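Local coordinates for protein lactaldehyde dehydrogenase (Methanocaldococcus jannaschii, PDB 3PQA) that oxidises lactaldehyde to lactate with NAD(+) as the preferred electron acceptor, a step in the biosynthesis of coenzyme F420, at residues B[48-53]-B[153-158]; B[41-46]-B[160-165]; B[55-60]-B[187-192]. All blocks are in the same frame, centred on the assembly; numbering follows the deposited sequence. Where two conformers were deposited one is given.

Contact 1 (B[48-53]-B[153-158])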
loop_
_atom_site.group_PDB
_atom_site.type_symbol
_atom_site.label_atom_id
_atom_site.label_comp_id
_atom_site.label_asym_id
_atom_site.label_seq_id
_atom_site.Cartn_x
_atom_site.Cartn_y
_atom_site.Cartn_z
ATOM N N GLU B 48 26.568 -9.131 10.936
ATOM C CA GLU B 48 26.449 -9.930 9.711
ATOM C C GLU B 48 25.568 -11.159 9.877
ATOM O O GLU B 48 24.747 -11.454 9.002
ATOM C CB GLU B 48 27.824 -10.294 9.137
ATOM C CG GLU B 48 28.436 -9.146 8.345
ATOM C CD GLU B 48 27.536 -8.687 7.195
ATOM O OE1 GLU B 48 27.089 -7.523 7.203
ATOM O OE2 GLU B 48 27.273 -9.495 6.282
ATOM N N VAL B 49 25.735 -11.867 10.994
ATOM C CA VAL B 49 24.899 -13.025 11.314
ATOM C C VAL B 49 23.410 -12.680 11.355
ATOM O O VAL B 49 22.593 -13.372 10.717
ATOM C CB VAL B 49 25.346 -13.730 12.633
ATOM C CG1 VAL B 49 24.283 -14.718 13.121
ATOM C CG2 VAL B 49 26.644 -14.456 12.418
ATOM N N MET B 50 23.057 -11.622 12.091
ATOM C CA MET B 50 21.659 -11.170 12.166
ATOM C C MET B 50 21.117 -10.685 10.815
ATOM O O MET B 50 19.971 -10.988 10.453
ATOM C CB MET B 50 21.477 -10.045 13.191
ATOM C CG MET B 50 20.900 -10.446 14.545
ATOM S SD MET B 50 19.734 -11.818 14.635
ATOM C CE MET B 50 18.254 -11.048 14.013
ATOM N N LYS B 51 21.923 -9.907 10.095
ATOM C CA LYS B 51 21.520 -9.346 8.795
ATOM C C LYS B 51 21.172 -10.456 7.799
ATOM O O LYS B 51 20.307 -10.284 6.936
ATOM C CB LYS B 51 22.631 -8.458 8.243
ATOM C CG LYS B 51 22.353 -7.843 6.878
ATOM C CD LYS B 51 23.584 -7.109 6.405
ATOM C CE LYS B 51 23.335 -6.404 5.096
ATOM N NZ LYS B 51 24.603 -5.780 4.642
ATOM N N ASN B 52 21.834 -11.592 7.935
ATOM C CA ASN B 52 21.643 -12.692 6.991
ATOM C C ASN B 52 20.777 -13.827 7.481
ATOM O O ASN B 52 20.614 -14.815 6.780
ATOM C CB ASN B 52 22.986 -13.241 6.517
ATOM C CG ASN B 52 23.734 -12.258 5.674
ATOM O OD1 ASN B 52 23.304 -11.904 4.588
ATOM N ND2 ASN B 52 24.845 -11.802 6.167
ATOM N N LEU B 53 20.204 -13.688 8.664
ATOM C CA LEU B 53 19.313 -14.713 9.182
ATOM C C LEU B 53 18.099 -14.834 8.262
ATOM O O LEU B 53 17.459 -13.826 7.957
ATOM C CB LEU B 53 18.852 -14.348 10.590
ATOM C CG LEU B 53 18.683 -15.508 11.560
ATOM C CD1 LEU B 53 20.048 -16.159 11.803
ATOM C CD2 LEU B 53 18.093 -15.013 12.864
ATOM N N PRO B 153 10.116 -6.151 16.612
ATOM C CA PRO B 153 10.465 -5.566 15.296
ATOM C C PRO B 153 11.965 -5.549 14.965
ATOM O O PRO B 153 12.327 -5.695 13.796
ATOM C CB PRO B 153 9.904 -4.143 15.356
ATOM C CG PRO B 153 9.689 -3.851 16.799
ATOM C CD PRO B 153 9.495 -5.157 17.518
ATOM N N ALA B 154 12.832 -5.373 15.973
ATOM C CA ALA B 154 14.280 -5.413 15.747
ATOM C C ALA B 154 14.762 -6.759 15.216
ATOM O O ALA B 154 15.537 -6.813 14.254
ATOM C CB ALA B 154 15.037 -5.035 17.025
ATOM N N ILE B 155 14.312 -7.847 15.846
ATOM C CA ILE B 155 14.624 -9.199 15.379
ATOM C C ILE B 155 14.059 -9.419 13.963
ATOM O O ILE B 155 14.751 -9.901 13.055
ATOM C CB ILE B 155 14.108 -10.287 16.358
ATOM C CG1 ILE B 155 14.870 -10.226 17.692
ATOM C CG2 ILE B 155 14.235 -11.700 15.747
ATOM C CD1 ILE B 155 14.300 -11.164 18.745
ATOM N N ALA B 156 12.806 -9.016 13.779
ATOM C CA ALA B 156 12.141 -9.166 12.484
ATOM C C ALA B 156 12.887 -8.518 11.319
ATOM O O ALA B 156 12.805 -9.014 10.183
ATOM C CB ALA B 156 10.721 -8.623 12.564
ATOM N N THR B 157 13.581 -7.414 11.601
ATOM C CA THR B 157 14.280 -6.627 10.574
ATOM C C THR B 157 15.797 -6.904 10.516
ATOM O O THR B 157 16.531 -6.207 9.814
ATOM C CB THR B 157 13.977 -5.109 10.730
ATOM O OG1 THR B 157 14.214 -4.697 12.086
ATOM C CG2 THR B 157 12.529 -4.824 10.371
ATOM N N GLY B 158 16.265 -7.917 11.253
ATOM C CA GLY B 158 17.663 -8.383 11.133
ATOM C C GLY B 158 18.715 -7.567 11.863
ATOM O O GLY B 158 19.881 -7.568 11.473
#
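M50 and K51 meet I155 and G158 in a largely buried contact between the short helix 47-51 and the C-terminal end of helix 145-156. Most of it is van der Waals packing of one thioether chain against backbone. CB of M50 rests 3.4 Å from O of G158, and the chain then bends at both later torsions (chi2 -31°, chi3 -76°), which carries its methyl group back over the end of the other helix. There CE lies 3.8 Å from O of I155 and 4.0 Å from CA of G158; the branch methyl CG2 of I155 is a looser neighbour of the same CE, at 4.4 Å. K51 joins in through its main chain, its N standing 3.4 Å from O of G158 at an angle too poor for a hydrogen bond. G158 has little room for a side chain: a beta carbon on it would come within 3.3 Å of M50 O.

Each helix end is closed locally. In the first, E48 O accepts from both N52 N and N52 ND2, which approach opposite faces of the carbonyl plane, ND2 at 2.9 Å. In the second, the hydroxyl of T157 donates back to P153 O. E48 and K51 also pack on E415 of a second subunit.

The helix ending at G158, whose positive phi (80°) suits its C-prime place, with N159 N bonded to A154 O and G158 N to I155 O (3.1 Å), is a Schellman motif; it ends the helix of a beta-alpha-beta crossover that joins strand 122-138 to its parallel neighbour 160-165.

Contact 2 (B[41-46]-B[160-165]); sequences DTAEKY and VIVHHP. With SO4 (sulfate ion), chain G.
V160, at the start of strand 160-165, makes most of this contact, and its two methyls have different tasks. CG1, trans to the backbone N (chi1 169°), presses on CB of A43 at 3.4 Å, closer than two carbons usually stand. CG2 turns to the link between helices 33-44 and 47-51 and lies 3.5 Å from O of Y46, the N-cap residue of the second, with CB of Y46 at a looser 4.2 Å. The ring of Y46 leads away from the strand, to P190 and V193. I161 points to the other side of the sheet, where A154 and I155 of helix 145-156 cover it. V162 returns to the face of V160 and offers CG1 to the same A43 CB, at 3.9 Å. The methyl of one alanine is thus received by two valines a strand repeat apart, a close approach of helix to sheet that so small a side chain permits.

H163 again faces the opposite side, and both its ring nitrogens are engaged, ND1 with Y194 OH and NE2 with T138 OG1. H164 leaves the helix behind and reaches a sulfate ion, probably acquired from the crystallisation liquor. Its NE2 donates to sulfate O3 at 2.7 Å (N-H...O 156°), the oxygen sitting at the ring edge near its plane. With ND1 bonded to L197 O, both nitrogens face acceptors, so the imidazole is probably protonated, as the anion would favour. Backbone N atoms of S167 and G201 also hold the sulfate, which probably lies where relatives hold the adenosine ribose of the cofactor or the 2'-phosphate of NADP.

In this Rossmann-like NAD-binding domain the strand lies between parallel neighbours 122-138 and 194-196, with helix 145-156 on one face and helices 33-44 and 201-210 on the other.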
loop_
_atom_site.group_PDB
_atom_site.type_symbol
_atom_site.label_atom_id
_atom_site.label_comp_id
_atom_site.label_asym_id
_atom_site.label_seq_id
_atom_site.Cartn_x
_atom_site.Cartn_y
_atom_site.Cartn_z
ATOM N N ASP B 41 30.700 -3.585 21.523
ATOM C CA ASP B 41 31.765 -4.095 20.641
ATOM C C ASP B 41 31.488 -5.514 20.218
ATOM O O ASP B 41 31.659 -5.865 19.054
ATOM C CB ASP B 41 33.124 -4.070 21.342
ATOM C CG ASP B 41 33.665 -2.679 21.515
ATOM O OD1 ASP B 41 33.225 -1.771 20.779
ATOM O OD2 ASP B 41 34.537 -2.490 22.394
ATOM N N THR B 42 31.083 -6.336 21.185
ATOM C CA THR B 42 30.731 -7.731 20.915
ATOM C C THR B 42 29.479 -7.883 20.041
ATOM O O THR B 42 29.496 -8.660 19.083
ATOM C CB THR B 42 30.667 -8.560 22.225
ATOM O OG1 THR B 42 31.936 -8.489 22.877
ATOM C CG2 THR B 42 30.379 -10.012 21.935
ATOM N N ALA B 43 28.421 -7.116 20.335
ATOM C CA ALA B 43 27.220 -7.054 19.498
ATOM C C ALA B 43 27.553 -6.731 18.037
ATOM O O ALA B 43 26.990 -7.336 17.109
ATOM C CB ALA B 43 26.226 -6.019 20.073
ATOM N N GLU B 44 28.491 -5.801 17.845
ATOM C CA GLU B 44 28.942 -5.386 16.516
ATOM C C GLU B 44 29.405 -6.593 15.691
ATOM O O GLU B 44 29.183 -6.654 14.473
ATOM C CB GLU B 44 30.079 -4.356 16.634
ATOM C CG GLU B 44 30.531 -3.724 15.310
ATOM C CD GLU B 44 31.827 -2.931 15.433
ATOM O OE1 GLU B 44 32.551 -3.112 16.429
ATOM O OE2 GLU B 44 32.134 -2.124 14.529
ATOM N N LYS B 45 30.056 -7.545 16.366
ATOM C CA LYS B 45 30.620 -8.725 15.716
ATOM C C LYS B 45 29.543 -9.641 15.147
ATOM O O LYS B 45 29.836 -10.459 14.283
ATOM C CB LYS B 45 31.522 -9.513 16.678
ATOM C CG LYS B 45 32.773 -8.756 17.095
ATOM C CD LYS B 45 33.603 -9.520 18.119
ATOM C CE LYS B 45 34.770 -8.661 18.612
ATOM N NZ LYS B 45 35.598 -9.381 19.621
ATOM N N TYR B 46 28.299 -9.482 15.610
ATOM C CA TYR B 46 27.216 -10.350 15.147
ATOM C C TYR B 46 26.244 -9.695 14.176
ATOM O O TYR B 46 25.210 -10.287 13.843
ATOM C CB TYR B 46 26.456 -10.920 16.337
ATOM C CG TYR B 46 27.303 -11.853 17.157
ATOM C CD1 TYR B 46 27.613 -13.135 16.698
ATOM C CD2 TYR B 46 27.804 -11.448 18.383
ATOM C CE1 TYR B 46 28.411 -13.988 17.463
ATOM C CE2 TYR B 46 28.586 -12.286 19.155
ATOM C CZ TYR B 46 28.880 -13.548 18.698
ATOM O OH TYR B 46 29.662 -14.353 19.488
ATOM N N VAL B 160 20.956 -6.499 15.325
ATOM C CA VAL B 160 21.494 -6.840 16.631
ATOM C C VAL B 160 20.902 -5.852 17.644
ATOM O O VAL B 160 20.663 -4.688 17.312
ATOM C CB VAL B 160 23.033 -6.746 16.595
ATOM C CG1 VAL B 160 23.630 -6.839 17.993
ATOM C CG2 VAL B 160 23.587 -7.859 15.698
ATOM N N ILE B 161 20.679 -6.314 18.872
ATOM C CA ILE B 161 20.073 -5.482 19.908
ATOM C C ILE B 161 20.942 -5.339 21.176
ATOM O O ILE B 161 21.453 -6.333 21.697
ATOM C CB ILE B 161 18.727 -6.066 20.330
ATOM C CG1 ILE B 161 17.812 -6.245 19.116
ATOM C CG2 ILE B 161 18.064 -5.180 21.402
ATOM C CD1 ILE B 161 16.681 -7.256 19.364
ATOM N N VAL B 162 21.103 -4.101 21.649
ATOM C CA VAL B 162 21.570 -3.847 23.017
ATOM C C VAL B 162 20.440 -3.143 23.755
ATOM O O VAL B 162 19.892 -2.136 23.278
ATOM C CB VAL B 162 22.899 -3.063 23.077
ATOM C CG1 VAL B 162 24.048 -3.923 22.506
ATOM C CG2 VAL B 162 22.811 -1.729 22.345
ATOM N N HIS B 163 20.058 -3.707 24.891
ATOM C CA HIS B 163 18.794 -3.347 25.513
ATOM C C HIS B 163 19.014 -3.016 26.975
ATOM O O HIS B 163 19.419 -3.892 27.745
ATOM C CB HIS B 163 17.830 -4.532 25.359
ATOM C CG HIS B 163 16.551 -4.390 26.128
ATOM N ND1 HIS B 163 15.766 -5.471 26.454
ATOM C CD2 HIS B 163 15.921 -3.302 26.638
ATOM C CE1 HIS B 163 14.705 -5.059 27.129
ATOM N NE2 HIS B 163 14.771 -3.745 27.244
ATOM N N HIS B 164 18.768 -1.757 27.342
ATOM C CA HIS B 164 18.751 -1.358 28.742
ATOM C C HIS B 164 17.325 -1.222 29.284
ATOM O O HIS B 164 16.586 -0.350 28.854
ATOM C CB HIS B 164 19.504 -0.049 28.971
ATOM C CG HIS B 164 19.392 0.446 30.380
ATOM N ND1 HIS B 164 20.137 -0.088 31.410
ATOM C CD2 HIS B 164 18.571 1.363 30.944
ATOM C CE1 HIS B 164 19.807 0.510 32.543
ATOM N NE2 HIS B 164 18.861 1.394 32.288
ATOM N N PRO B 165 16.946 -2.074 30.250
ATOM C CA PRO B 165 15.635 -1.983 30.882
ATOM C C PRO B 165 15.695 -1.029 32.077
ATOM O O PRO B 165 16.758 -0.875 32.694
ATOM C CB PRO B 165 15.404 -3.415 31.362
ATOM C CG PRO B 165 16.780 -3.891 31.728
ATOM C CD PRO B 165 17.759 -3.165 30.832
HETATM S S SO4 G . 17.396 3.533 35.313
HETATM O O1 SO4 G . 16.129 3.430 36.026
HETATM O O2 SO4 G . 18.515 3.562 36.256
HETATM O O3 SO4 G . 17.534 2.374 34.447
HETATM O O4 SO4 G . 17.421 4.756 34.523
#

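Contact 3 (B[55-60]-B[187-192]); sequences ITKRYN and YNVPLG
K57 and N60, one turn apart on helix 55-71, meet Y187 and V189 just beyond helix 171-186, which ends in a Schellman motif with N188, at positive phi, as its C-prime residue. The N-terminus of the first helix is held from outside, I55 N and T56 N both bonding to the carboxylate of D120 of a third subunit.

K57 sends its chain across to the other helix end. CG starts out trans to the backbone N (chi1 -165°), bends at the next two torsions follow, and CD brushes CG2 of V189 at 3.8 Å, the two side chains sliding past each other in opposite directions. NZ then donates to O of Y187 at 2.8 Å, tilted 29° from the carbonyl plane; a positive charge there probably suits the negative end of helix 171-186. A methionine in its place would probably leave the Y187 carbonyl without this donor and the helix end without its nearby charge.

N60 carries the other half of the contact. Its CB sits over one face of the Y187 ring as a CH-pi contact, 3.7 Å from the centroid and displaced toward the rim near CZ. The amide plane is turned only 27° from the ring, and ND2 lies 3.8 Å from CE2. A water joins the same two residues, donating to N60 O and hydrogen-bonded to Y187 OH, each at 2.8 Å.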
loop_
_atom_site.group_PDB
_atom_site.type_symbol
_atom_site.label_atom_id
_atom_site.label_comp_id
_atom_site.label_asym_id
_atom_site.label_seq_id
_atom_site.Cartn_x
_atom_site.Cartn_y
_atom_site.Cartn_z
ATOM N N ILE B 55 14.332 -15.503 6.733
ATOM C CA ILE B 55 12.969 -15.205 7.172
ATOM C C ILE B 55 12.422 -16.313 8.064
ATOM O O ILE B 55 11.859 -16.031 9.128
ATOM C CB ILE B 55 12.022 -15.007 5.956
ATOM C CG1 ILE B 55 12.389 -13.724 5.225
ATOM C CG2 ILE B 55 10.526 -15.008 6.378
ATOM C CD1 ILE B 55 11.738 -13.610 3.863
ATOM N N THR B 56 12.595 -17.566 7.633
ATOM C CA THR B 56 12.043 -18.706 8.370
ATOM C C THR B 56 12.630 -18.777 9.790
ATOM O O THR B 56 11.902 -19.040 10.753
ATOM C CB THR B 56 12.215 -20.030 7.575
ATOM O OG1 THR B 56 11.485 -19.930 6.341
ATOM C CG2 THR B 56 11.689 -21.239 8.351
ATOM N N LYS B 57 13.929 -18.501 9.907
ATOM C CA LYS B 57 14.600 -18.482 11.212
ATOM C C LYS B 57 14.077 -17.365 12.131
ATOM O O LYS B 57 13.733 -17.620 13.291
ATOM C CB LYS B 57 16.115 -18.388 11.049
ATOM C CG LYS B 57 16.855 -18.719 12.339
ATOM C CD LYS B 57 18.151 -19.461 12.075
ATOM C CE LYS B 57 17.924 -20.934 11.777
ATOM N NZ LYS B 57 19.205 -21.670 11.972
ATOM N N ARG B 58 13.996 -16.141 11.606
ATOM C CA ARG B 58 13.394 -15.030 12.351
ATOM C C ARG B 58 11.968 -15.339 12.797
ATOM O O ARG B 58 11.610 -15.105 13.961
ATOM C CB ARG B 58 13.445 -13.733 11.537
ATOM C CG ARG B 58 14.797 -13.049 11.551
ATOM C CD ARG B 58 14.832 -11.915 10.548
ATOM N NE ARG B 58 15.062 -12.394 9.185
ATOM C CZ ARG B 58 14.886 -11.666 8.087
ATOM N NH1 ARG B 58 15.156 -12.194 6.894
ATOM N NH2 ARG B 58 14.448 -10.412 8.172
ATOM N N TYR B 59 11.162 -15.864 11.869
ATOM C CA TYR B 59 9.791 -16.246 12.164
ATOM C C TYR B 59 9.776 -17.248 13.327
ATOM O O TYR B 59 9.039 -17.069 14.308
ATOM C CB TYR B 59 9.128 -16.832 10.907
ATOM C CG TYR B 59 7.766 -17.434 11.154
ATOM C CD1 TYR B 59 6.613 -16.661 11.061
ATOM C CD2 TYR B 59 7.633 -18.787 11.470
ATOM C CE1 TYR B 59 5.350 -17.222 11.297
ATOM C CE2 TYR B 59 6.386 -19.356 11.699
ATOM C CZ TYR B 59 5.252 -18.569 11.611
ATOM O OH TYR B 59 4.023 -19.138 11.859
ATOM N N ASN B 60 10.591 -18.294 13.207
ATOM C CA ASN B 60 10.633 -19.336 14.232
ATOM C C ASN B 60 11.026 -18.811 15.600
ATOM O O ASN B 60 10.407 -19.179 16.611
ATOM C CB ASN B 60 11.568 -20.476 13.815
ATOM C CG ASN B 60 10.971 -21.341 12.720
ATOM O OD1 ASN B 60 9.752 -21.357 12.528
ATOM N ND2 ASN B 60 11.830 -22.065 11.991
ATOM N N TYR B 187 17.400 -22.413 17.733
ATOM C CA TYR B 187 17.535 -22.237 16.283
ATOM C C TYR B 187 18.965 -21.910 15.837
ATOM O O TYR B 187 19.180 -21.402 14.736
ATOM C CB TYR B 187 16.487 -21.234 15.768
ATOM C CG TYR B 187 15.074 -21.744 15.976
ATOM C CD1 TYR B 187 14.276 -21.259 17.013
ATOM C CD2 TYR B 187 14.550 -22.746 15.158
ATOM C CE1 TYR B 187 12.987 -21.752 17.215
ATOM C CE2 TYR B 187 13.271 -23.247 15.352
ATOM C CZ TYR B 187 12.490 -22.746 16.378
ATOM O OH TYR B 187 11.220 -23.244 16.560
ATOM N N ASN B 188 19.921 -22.219 16.719
ATOM C CA ASN B 188 21.367 -22.126 16.458
ATOM C C ASN B 188 21.892 -20.746 16.058
ATOM O O ASN B 188 22.745 -20.613 15.177
ATOM C CB ASN B 188 21.804 -23.209 15.469
ATOM C CG ASN B 188 21.418 -24.587 15.936
ATOM O OD1 ASN B 188 21.600 -24.927 17.108
ATOM N ND2 ASN B 188 20.863 -25.385 15.035
ATOM N N VAL B 189 21.389 -19.722 16.742
ATOM C CA VAL B 189 21.844 -18.370 16.530
ATOM C C VAL B 189 22.681 -17.968 17.740
ATOM O O VAL B 189 22.290 -18.260 18.877
ATOM C CB VAL B 189 20.643 -17.403 16.337
ATOM C CG1 VAL B 189 21.110 -15.959 16.169
ATOM C CG2 VAL B 189 19.801 -17.858 15.144
ATOM N N PRO B 190 23.839 -17.316 17.504
ATOM C CA PRO B 190 24.669 -16.860 18.615
ATOM C C PRO B 190 23.887 -15.978 19.583
ATOM O O PRO B 190 23.059 -15.159 19.164
ATOM C CB PRO B 190 25.753 -16.027 17.933
ATOM C CG PRO B 190 25.848 -16.570 16.559
ATOM C CD PRO B 190 24.491 -17.094 16.197
ATOM N N LEU B 191 24.169 -16.141 20.872
ATOM C CA LEU B 191 23.484 -15.382 21.917
ATOM C C LEU B 191 23.802 -13.897 21.848
ATOM O O LEU B 191 23.014 -13.067 22.308
ATOM C CB LEU B 191 23.835 -15.928 23.306
ATOM C CG LEU B 191 23.490 -17.390 23.589
ATOM C CD1 LEU B 191 23.682 -17.660 25.086
ATOM C CD2 LEU B 191 22.070 -17.724 23.136
ATOM N N GLY B 192 24.954 -13.579 21.259
ATOM C CA GLY B 192 25.429 -12.199 21.134
ATOM C C GLY B 192 24.598 -11.253 20.277
ATOM O O GLY B 192 24.860 -10.052 20.257
HETATM O O HOH W 1 8.905 -21.587 16.680
#

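The three contacts pack three successive helical segments against the beta-alpha-beta region around strand 160-165: the end of helix 145-156, the strand itself, and the loop before strand 194-196. Contacts 1 and 2, with centres about 12 Å apart, share a core: M50 CG packs on V160 CG2 at 3.9 Å. Contacts 1 and 3 are about 9 Å apart, centre to centre, and are bridged by R58, whose NH2 probably bonds to A156 O at 2.9 Å. Contact 3 reaches contact 2 through Y46 CE1 and P190 CB, 3.4 Å apart. The packing lies away from the probable catalytic residues C275 and E241; the sulfate, bound at the C-terminal end of strand 160-165, probably borders the cofactor pocket.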